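Local coordinates for protein type III Pentaketide Synthase (Neurospora crassa, PDB 3EUO) that probably catalyses acyl transfer as a fungal type III polyketide synthase of the chalcone and stilbene synthase family, assembling pentaketide chains, at residues A[317-322]-A[339-344]; A[295-300]-A[332-337]. One frame throughout, in Å; residues are numbered along the deposited sequence.

Contact 1: A[317-322]-A[339-344]; sequences MRASYD and LNRLRE
Arg341 grips Asp322 side-on with two nitrogens: NE donates to OD2 of Asp322 at 2.7 Å and NH2 to OD1 of the same carboxylate at 3.1 Å. Both oxygens lie close to the guanidinium plane, but the carboxylate is turned about 60° against it, so that both N-H groups meet the acid from above its own plane. A bend at chi2 (78°) swings the arginine's outer chain across Asp322. The remaining terminal nitrogen, NH1, reaches on within its own segment to OE1 of Glu344, 2.8 Å away, and also pairs with Asp346. Arg341 thus sits among three acids, which would be expected to favour its positive charge and fix the guanidinium's rotation. This network bridges helices 318-327 and 334-342 in the C-terminal half of the thiolase-like fold, the second helix being also packed on strands 4-11 and 370-378. A water forms the next link, accepting from Arg318 NH2 and donating to Leu342 O at 2.8 Å. Arg318 is anchored further by NH1, which bonds to Glu315 O and pairs with Asp292. Over one face of its guanidinium, toward the rim, lies the CD1 methyl of Leu342, 3.8 Å from NH2 of Arg318. Where the backbones come nearest, the Ala319 methyl rests on the second helix, its CB 3.9 Å from Leu342 CB.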
ATOM      1  N   MET A 317      -2.660  -8.645  29.486  1.00 18.04           N
ATOM      2  CA  MET A 317      -2.098  -7.795  28.439  1.00 18.51           C
ATOM      3  C   MET A 317      -0.887  -6.996  28.942  1.00 17.46           C
ATOM      4  O   MET A 317      -0.712  -5.842  28.559  1.00 17.23           O
ATOM      5  CB  MET A 317      -3.159  -6.823  27.916  1.00 18.50           C
ATOM      6  CG  MET A 317      -4.326  -7.461  27.189  1.00 19.67           C
ATOM      7  SD  MET A 317      -5.647  -6.265  26.840  1.00 21.97           S
ATOM      8  CE  MET A 317      -5.659  -5.360  28.321  1.00  7.81           C
ATOM      9  N   ARG A 318      -0.050  -7.623  29.772  1.00 16.43           N
ATOM     10  CA  ARG A 318       1.083  -6.948  30.434  1.00 15.85           C
ATOM     11  C   ARG A 318       2.071  -6.242  29.488  1.00 15.40           C
ATOM     12  O   ARG A 318       2.570  -5.153  29.795  1.00 15.66           O
ATOM     13  CB  ARG A 318       1.834  -7.933  31.342  1.00 15.90           C
ATOM     14  CG  ARG A 318       2.417  -9.139  30.618  1.00 15.36           C
ATOM     15  CD  ARG A 318       2.749 -10.245  31.599  1.00 14.79           C
ATOM     16  NE  ARG A 318       3.118 -11.492  30.932  1.00 15.64           N
ATOM     17  CZ  ARG A 318       2.248 -12.359  30.417  1.00 15.93           C
ATOM     18  NH1 ARG A 318       0.941 -12.121  30.461  1.00 15.63           N
ATOM     19  NH2 ARG A 318       2.690 -13.471  29.847  1.00 17.17           N
ATOM     20  N   ALA A 319       2.361  -6.868  28.350  1.00 15.01           N
ATOM     21  CA  ALA A 319       3.254  -6.271  27.349  1.00 14.41           C
ATOM     22  C   ALA A 319       2.618  -5.061  26.644  1.00 14.44           C
ATOM     23  O   ALA A 319       3.321  -4.134  26.234  1.00 14.24           O
ATOM     24  CB  ALA A 319       3.697  -7.325  26.342  1.00 14.19           C
ATOM     25  N   SER A 320       1.293  -5.078  26.517  1.00 14.25           N
ATOM     26  CA  SER A 320       0.539  -3.962  25.940  1.00 14.29           C
ATOM     27  C   SER A 320       0.611  -2.759  26.867  1.00 14.69           C
ATOM     28  O   SER A 320       0.881  -1.650  26.426  1.00 14.91           O
ATOM     29  CB  SER A 320      -0.914  -4.359  25.709  1.00 14.40           C
ATOM     30  OG  SER A 320      -1.008  -5.414  24.768  1.00 14.93           O
ATOM     31  N   TYR A 321       0.386  -2.992  28.159  1.00 14.87           N
ATOM     32  CA  TYR A 321       0.582  -1.958  29.175  1.00 15.85           C
ATOM     33  C   TYR A 321       2.002  -1.409  29.202  1.00 15.90           C
ATOM     34  O   TYR A 321       2.191  -0.194  29.301  1.00 15.84           O
ATOM     35  CB  TYR A 321       0.176  -2.474  30.559  1.00 16.49           C
ATOM     36  CG  TYR A 321      -1.295  -2.277  30.828  1.00 17.21           C
ATOM     37  CD1 TYR A 321      -2.191  -3.338  30.728  1.00 17.91           C
ATOM     38  CD2 TYR A 321      -1.797  -1.018  31.161  1.00 17.79           C
ATOM     39  CE1 TYR A 321      -3.552  -3.153  30.967  1.00 18.92           C
ATOM     40  CE2 TYR A 321      -3.151  -0.821  31.404  1.00 19.31           C
ATOM     41  CZ  TYR A 321      -4.024  -1.893  31.303  1.00 19.30           C
ATOM     42  OH  TYR A 321      -5.367  -1.700  31.539  1.00 19.87           O
ATOM     43  N   ASP A 322       2.988  -2.299  29.125  1.00 15.94           N
ATOM     44  CA  ASP A 322       4.391  -1.911  29.163  1.00 16.20           C
ATOM     45  C   ASP A 322       4.743  -0.965  28.019  1.00 16.19           C
ATOM     46  O   ASP A 322       5.394   0.060  28.231  1.00 16.32           O
ATOM     47  CB  ASP A 322       5.290  -3.151  29.108  1.00 16.54           C
ATOM     48  CG  ASP A 322       6.758  -2.803  29.188  1.00 17.30           C
ATOM     49  OD1 ASP A 322       7.283  -2.722  30.317  1.00 19.15           O
ATOM     50  OD2 ASP A 322       7.392  -2.617  28.123  1.00 17.87           O
ATOM     51  N   LEU A 339       4.626  -7.871  20.882  1.00 14.89           N
ATOM     52  CA  LEU A 339       5.016  -9.279  20.733  1.00 14.97           C
ATOM     53  C   LEU A 339       6.483  -9.560  21.089  1.00 15.18           C
ATOM     54  O   LEU A 339       6.804 -10.628  21.651  1.00 15.10           O
ATOM     55  CB  LEU A 339       4.695  -9.793  19.329  1.00 14.99           C
ATOM     56  CG  LEU A 339       3.211  -9.976  19.021  1.00 15.88           C
ATOM     57  CD1 LEU A 339       3.051 -10.178  17.532  1.00 16.22           C
ATOM     58  CD2 LEU A 339       2.627 -11.160  19.794  1.00 16.97           C
ATOM     59  N   ASN A 340       7.361  -8.608  20.774  1.00 14.84           N
ATOM     60  CA  ASN A 340       8.766  -8.705  21.147  1.00 15.48           C
ATOM     61  C   ASN A 340       8.926  -8.636  22.667  1.00 15.50           C
ATOM     62  O   ASN A 340       9.637  -9.440  23.274  1.00 15.39           O
ATOM     63  CB  ASN A 340       9.571  -7.587  20.472  1.00 15.40           C
ATOM     64  CG  ASN A 340      11.072  -7.749  20.655  1.00 16.98           C
ATOM     65  OD1 ASN A 340      11.617  -8.844  20.497  1.00 18.35           O
ATOM     66  ND2 ASN A 340      11.746  -6.656  20.985  1.00 17.04           N
ATOM     67  N   ARG A 341       8.244  -7.677  23.282  1.00 15.63           N
ATOM     68  CA  ARG A 341       8.351  -7.480  24.728  1.00 15.98           C
ATOM     69  C   ARG A 341       7.733  -8.643  25.508  1.00 16.25           C
ATOM     70  O   ARG A 341       8.246  -9.023  26.563  1.00 16.17           O
ATOM     71  CB  ARG A 341       7.707  -6.149  25.131  1.00 16.23           C
ATOM     72  CG  ARG A 341       7.781  -5.806  26.620  1.00 16.83           C
ATOM     73  CD  ARG A 341       9.155  -5.290  27.036  1.00 18.13           C
ATOM     74  NE  ARG A 341       9.109  -4.733  28.387  1.00 19.25           N
ATOM     75  CZ  ARG A 341       9.872  -5.126  29.403  1.00 20.44           C
ATOM     76  NH1 ARG A 341      10.782  -6.075  29.237  1.00 21.16           N
ATOM     77  NH2 ARG A 341       9.736  -4.549  30.588  1.00 21.12           N
ATOM     78  N   LEU A 342       6.646  -9.209  24.987  1.00 16.41           N
ATOM     79  CA  LEU A 342       5.926 -10.290  25.669  1.00 16.96           C
ATOM     80  C   LEU A 342       6.829 -11.470  26.006  1.00 17.40           C
ATOM     81  O   LEU A 342       6.672 -12.099  27.054  1.00 17.39           O
ATOM     82  CB  LEU A 342       4.730 -10.763  24.832  1.00 17.29           C
ATOM     83  CG  LEU A 342       3.810 -11.848  25.410  1.00 17.23           C
ATOM     84  CD1 LEU A 342       3.122 -11.387  26.687  1.00 17.16           C
ATOM     85  CD2 LEU A 342       2.782 -12.282  24.375  1.00 16.96           C
ATOM     86  N   ARG A 343       7.774 -11.772  25.119  1.00 17.94           N
ATOM     87  CA  ARG A 343       8.612 -12.957  25.305  1.00 18.42           C
ATOM     88  C   ARG A 343       9.884 -12.699  26.122  1.00 18.96           C
ATOM     89  O   ARG A 343      10.748 -13.572  26.216  1.00 18.91           O
ATOM     90  CB  ARG A 343       8.919 -13.651  23.961  1.00 18.60           C
ATOM     91  CG  ARG A 343       9.468 -12.746  22.847  1.00 17.36           C
ATOM     92  CD  ARG A 343      10.892 -12.277  23.114  1.00 16.79           C
ATOM     93  NE  ARG A 343      11.469 -11.547  21.982  1.00 16.32           N
ATOM     94  CZ  ARG A 343      12.134 -12.111  20.970  1.00 17.01           C
ATOM     95  NH1 ARG A 343      12.314 -13.428  20.923  1.00 18.07           N
ATOM     96  NH2 ARG A 343      12.621 -11.353  19.997  1.00 16.69           N
ATOM     97  N   GLU A 344       9.991 -11.510  26.719  1.00 19.57           N
ATOM     98  CA  GLU A 344      11.138 -11.167  27.562  1.00 20.93           C
ATOM     99  C   GLU A 344      10.910 -11.630  29.004  1.00 21.61           C
ATOM    100  O   GLU A 344       9.764 -11.727  29.452  1.00 21.46           O
ATOM    101  CB  GLU A 344      11.435  -9.666  27.494  1.00 20.80           C
ATOM    102  CG  GLU A 344      11.825  -9.210  26.084  1.00 21.40           C
ATOM    103  CD  GLU A 344      12.246  -7.753  25.994  1.00 21.88           C
ATOM    104  OE1 GLU A 344      12.105  -7.004  26.988  1.00 23.24           O
ATOM    105  OE2 GLU A 344      12.719  -7.353  24.907  1.00 24.82           O
TER
HETATM  106  O   HOH W   1       5.527 -13.311  29.257  1.00 17.45           O

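Contact 2: A[295-300]-A[332-337]; sequences MHPGGA and SATIFS
His296 presents the edge of its imidazole to Thr334, with ring carbon CD2 only 3.4 Å from Thr334 CB and that carbon lying near the ring plane. The two side chains cross at about a right angle, the histidine having its CG anti to the backbone N (chi1 175°), which sends the ring out to the start of helix 334-342. Beside it, the Thr334 methyl CG2 meets the proline ring, 3.6 Å from Pro297 CD. CB and CG2 of the threonine thus pack on the histidine and proline, while OG1, though it also lies near the ring edge, hydrogen-bonds to Ser331 O, which fixes the side chain's rotation. The next residue, Ile335, stretches CD1 to within 4.1 Å of His296 N, a looser apolar touch on the backbone. Behind this first shell, Pro297 centres an inverse gamma turn, closed by a weak bond from Gly298 N to His296 O, and the His296 backbone is hydrogen-bonded to Cys363. The imidazole NE2 has a weak hydrogen bond to Asn329 OD1. In chalcone synthases, the histidine of this His-Pro-Gly-Gly sequence and such an asparagine complete a catalytic triad with a cysteine, consistent with a like role here together with Cys143, which is oxidised to a sulfinic acid in the crystal. Replacing the imidazole by an alanine side chain would take away the ring edge that Thr334 CB packs on, and is likely to leave Asn329 OD1 without its weakly bonded partner. The loop runs from strand 292-295 to helix 300-310, with Pro297 packed on Leu303 of that helix and Tyr324 of helix 318-327, while Ala333 and Phe336 turn to strands 168-175 and 204-211.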
ATOM      1  N   MET A 295      -2.512  -7.005  22.830  1.00 16.07           N
ATOM      2  CA  MET A 295      -3.419  -5.985  22.307  1.00 16.34           C
ATOM      3  C   MET A 295      -2.645  -4.763  21.840  1.00 16.22           C
ATOM      4  O   MET A 295      -1.696  -4.344  22.501  1.00 16.23           O
ATOM      5  CB  MET A 295      -4.409  -5.552  23.395  1.00 16.83           C
ATOM      6  CG  MET A 295      -5.434  -4.509  22.946  1.00 19.09           C
ATOM      7  SD  MET A 295      -6.755  -5.197  21.919  1.00 26.15           S
ATOM      8  CE  MET A 295      -7.118  -6.666  22.888  1.00 18.47           C
ATOM      9  N   HIS A 296      -3.049  -4.186  20.710  1.00 15.89           N
ATOM     10  CA  HIS A 296      -2.527  -2.882  20.331  1.00 16.38           C
ATOM     11  C   HIS A 296      -3.165  -1.847  21.252  1.00 16.32           C
ATOM     12  O   HIS A 296      -4.395  -1.719  21.283  1.00 16.21           O
ATOM     13  CB  HIS A 296      -2.829  -2.528  18.874  1.00 16.39           C
ATOM     14  CG  HIS A 296      -2.402  -1.140  18.511  1.00 17.87           C
ATOM     15  ND1 HIS A 296      -3.295  -0.135  18.203  1.00 19.68           N
ATOM     16  CD2 HIS A 296      -1.172  -0.578  18.464  1.00 17.48           C
ATOM     17  CE1 HIS A 296      -2.630   0.980  17.958  1.00 18.06           C
ATOM     18  NE2 HIS A 296      -1.340   0.736  18.104  1.00 19.53           N
ATOM     19  N   PRO A 297      -2.336  -1.111  22.011  1.00 16.78           N
ATOM     20  CA  PRO A 297      -2.879  -0.170  22.983  1.00 17.16           C
ATOM     21  C   PRO A 297      -3.201   1.176  22.331  1.00 17.83           C
ATOM     22  O   PRO A 297      -2.462   2.153  22.513  1.00 17.63           O
ATOM     23  CB  PRO A 297      -1.752  -0.051  24.003  1.00 16.98           C
ATOM     24  CG  PRO A 297      -0.488  -0.238  23.190  1.00 17.31           C
ATOM     25  CD  PRO A 297      -0.858  -1.125  22.014  1.00 16.71           C
ATOM     26  N   GLY A 298      -4.291   1.205  21.565  1.00 18.27           N
ATOM     27  CA  GLY A 298      -4.709   2.400  20.829  1.00 19.60           C
ATOM     28  C   GLY A 298      -5.007   3.574  21.745  1.00 20.23           C
ATOM     29  O   GLY A 298      -4.781   4.729  21.376  1.00 20.88           O
ATOM     30  N   GLY A 299      -5.509   3.259  22.937  1.00 20.62           N
ATOM     31  CA  GLY A 299      -5.763   4.222  24.016  1.00 21.48           C
ATOM     32  C   GLY A 299      -6.012   3.432  25.293  1.00 21.73           C
ATOM     33  O   GLY A 299      -6.253   2.223  25.235  1.00 21.88           O
ATOM     34  N   ALA A 300      -5.970   4.094  26.451  1.00 22.55           N
ATOM     35  CA  ALA A 300      -6.189   3.392  27.721  1.00 22.72           C
ATOM     36  C   ALA A 300      -7.542   2.686  27.779  1.00 22.71           C
ATOM     37  O   ALA A 300      -7.642   1.586  28.332  1.00 22.82           O
ATOM     38  CB  ALA A 300      -6.014   4.323  28.909  1.00 22.93           C
ATOM     39  N   SER A 332       0.964   1.533  13.688  1.00 12.66           N
ATOM     40  CA  SER A 332       1.170   0.169  13.184  1.00 12.82           C
ATOM     41  C   SER A 332       2.405  -0.552  13.746  1.00 12.69           C
ATOM     42  O   SER A 332       2.474  -1.781  13.700  1.00 12.65           O
ATOM     43  CB  SER A 332       1.245   0.162  11.650  1.00 13.17           C
ATOM     44  OG  SER A 332       2.454   0.755  11.206  1.00 13.78           O
ATOM     45  N   ALA A 333       3.369   0.216  14.259  1.00 12.40           N
ATOM     46  CA  ALA A 333       4.629  -0.353  14.766  1.00 12.64           C
ATOM     47  C   ALA A 333       4.518  -0.939  16.177  1.00 12.86           C
ATOM     48  O   ALA A 333       5.410  -1.668  16.624  1.00 12.45           O
ATOM     49  CB  ALA A 333       5.747   0.694  14.707  1.00 12.84           C
ATOM     50  N   THR A 334       3.427  -0.638  16.877  1.00 12.96           N
ATOM     51  CA  THR A 334       3.333  -1.006  18.288  1.00 13.73           C
ATOM     52  C   THR A 334       3.137  -2.503  18.505  1.00 13.41           C
ATOM     53  O   THR A 334       3.683  -3.065  19.460  1.00 13.34           O
ATOM     54  CB  THR A 334       2.201  -0.257  19.019  1.00 14.14           C
ATOM     55  OG1 THR A 334       2.236   1.128  18.665  1.00 15.26           O
ATOM     56  CG2 THR A 334       2.367  -0.386  20.532  1.00 14.93           C
ATOM     57  N   ILE A 335       2.357  -3.141  17.638  1.00 13.36           N
ATOM     58  CA  ILE A 335       1.989  -4.536  17.877  1.00 13.10           C
ATOM     59  C   ILE A 335       3.193  -5.476  17.882  1.00 13.05           C
ATOM     60  O   ILE A 335       3.265  -6.365  18.735  1.00 12.78           O
ATOM     61  CB  ILE A 335       0.824  -5.053  16.970  1.00 13.37           C
ATOM     62  CG1 ILE A 335       0.291  -6.410  17.464  1.00 13.90           C
ATOM     63  CG2 ILE A 335       1.247  -5.149  15.506  1.00 12.63           C
ATOM     64  CD1 ILE A 335      -0.147  -6.427  18.929  1.00 13.86           C
ATOM     65  N   PHE A 336       4.140  -5.283  16.959  1.00 13.17           N
ATOM     66  CA  PHE A 336       5.332  -6.143  16.957  1.00 13.21           C
ATOM     67  C   PHE A 336       6.213  -5.837  18.167  1.00 13.44           C
ATOM     68  O   PHE A 336       6.901  -6.723  18.685  1.00 13.51           O
ATOM     69  CB  PHE A 336       6.140  -6.034  15.651  1.00 13.62           C
ATOM     70  CG  PHE A 336       5.393  -6.482  14.403  1.00 12.84           C
ATOM     71  CD1 PHE A 336       4.307  -7.346  14.472  1.00 14.68           C
ATOM     72  CD2 PHE A 336       5.827  -6.053  13.143  1.00 13.79           C
ATOM     73  CE1 PHE A 336       3.629  -7.751  13.314  1.00 14.32           C
ATOM     74  CE2 PHE A 336       5.170  -6.455  11.985  1.00 14.27           C
ATOM     75  CZ  PHE A 336       4.068  -7.306  12.066  1.00 14.68           C
ATOM     76  N   SER A 337       6.178  -4.582  18.614  1.00 13.58           N
ATOM     77  CA  SER A 337       6.867  -4.164  19.828  1.00 13.86           C
ATOM     78  C   SER A 337       6.295  -4.892  21.047  1.00 13.87           C
ATOM     79  O   SER A 337       7.052  -5.378  21.892  1.00 13.36           O
ATOM     80  CB  SER A 337       6.771  -2.647  20.004  1.00 14.51           C
ATOM     81  OG  SER A 337       7.536  -2.218  21.110  1.00 16.15           O
TER

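Overall arrangement
Along the chain, the loop 295-300 comes first, leaving strand 292-295 for helix 300-310; 317-322 follows and opens helix 318-327. The chain then returns as helix 334-342: its first turn, within 332-337, closes contact 2 after an excursion of 31 residues, and its last turn, within 339-344, closes contact 1 after 16. The two loops therefore cross instead of nesting, with one helix shared between them and centres about 10 Å apart. They also join directly, through a probable hydrogen bond from Ser320 OG to Met295 O at 2.6 Å. Together they tie helix 318-327 and the loop that leaves the sheet's end strand within this chain, 292-295, to helix 334-342.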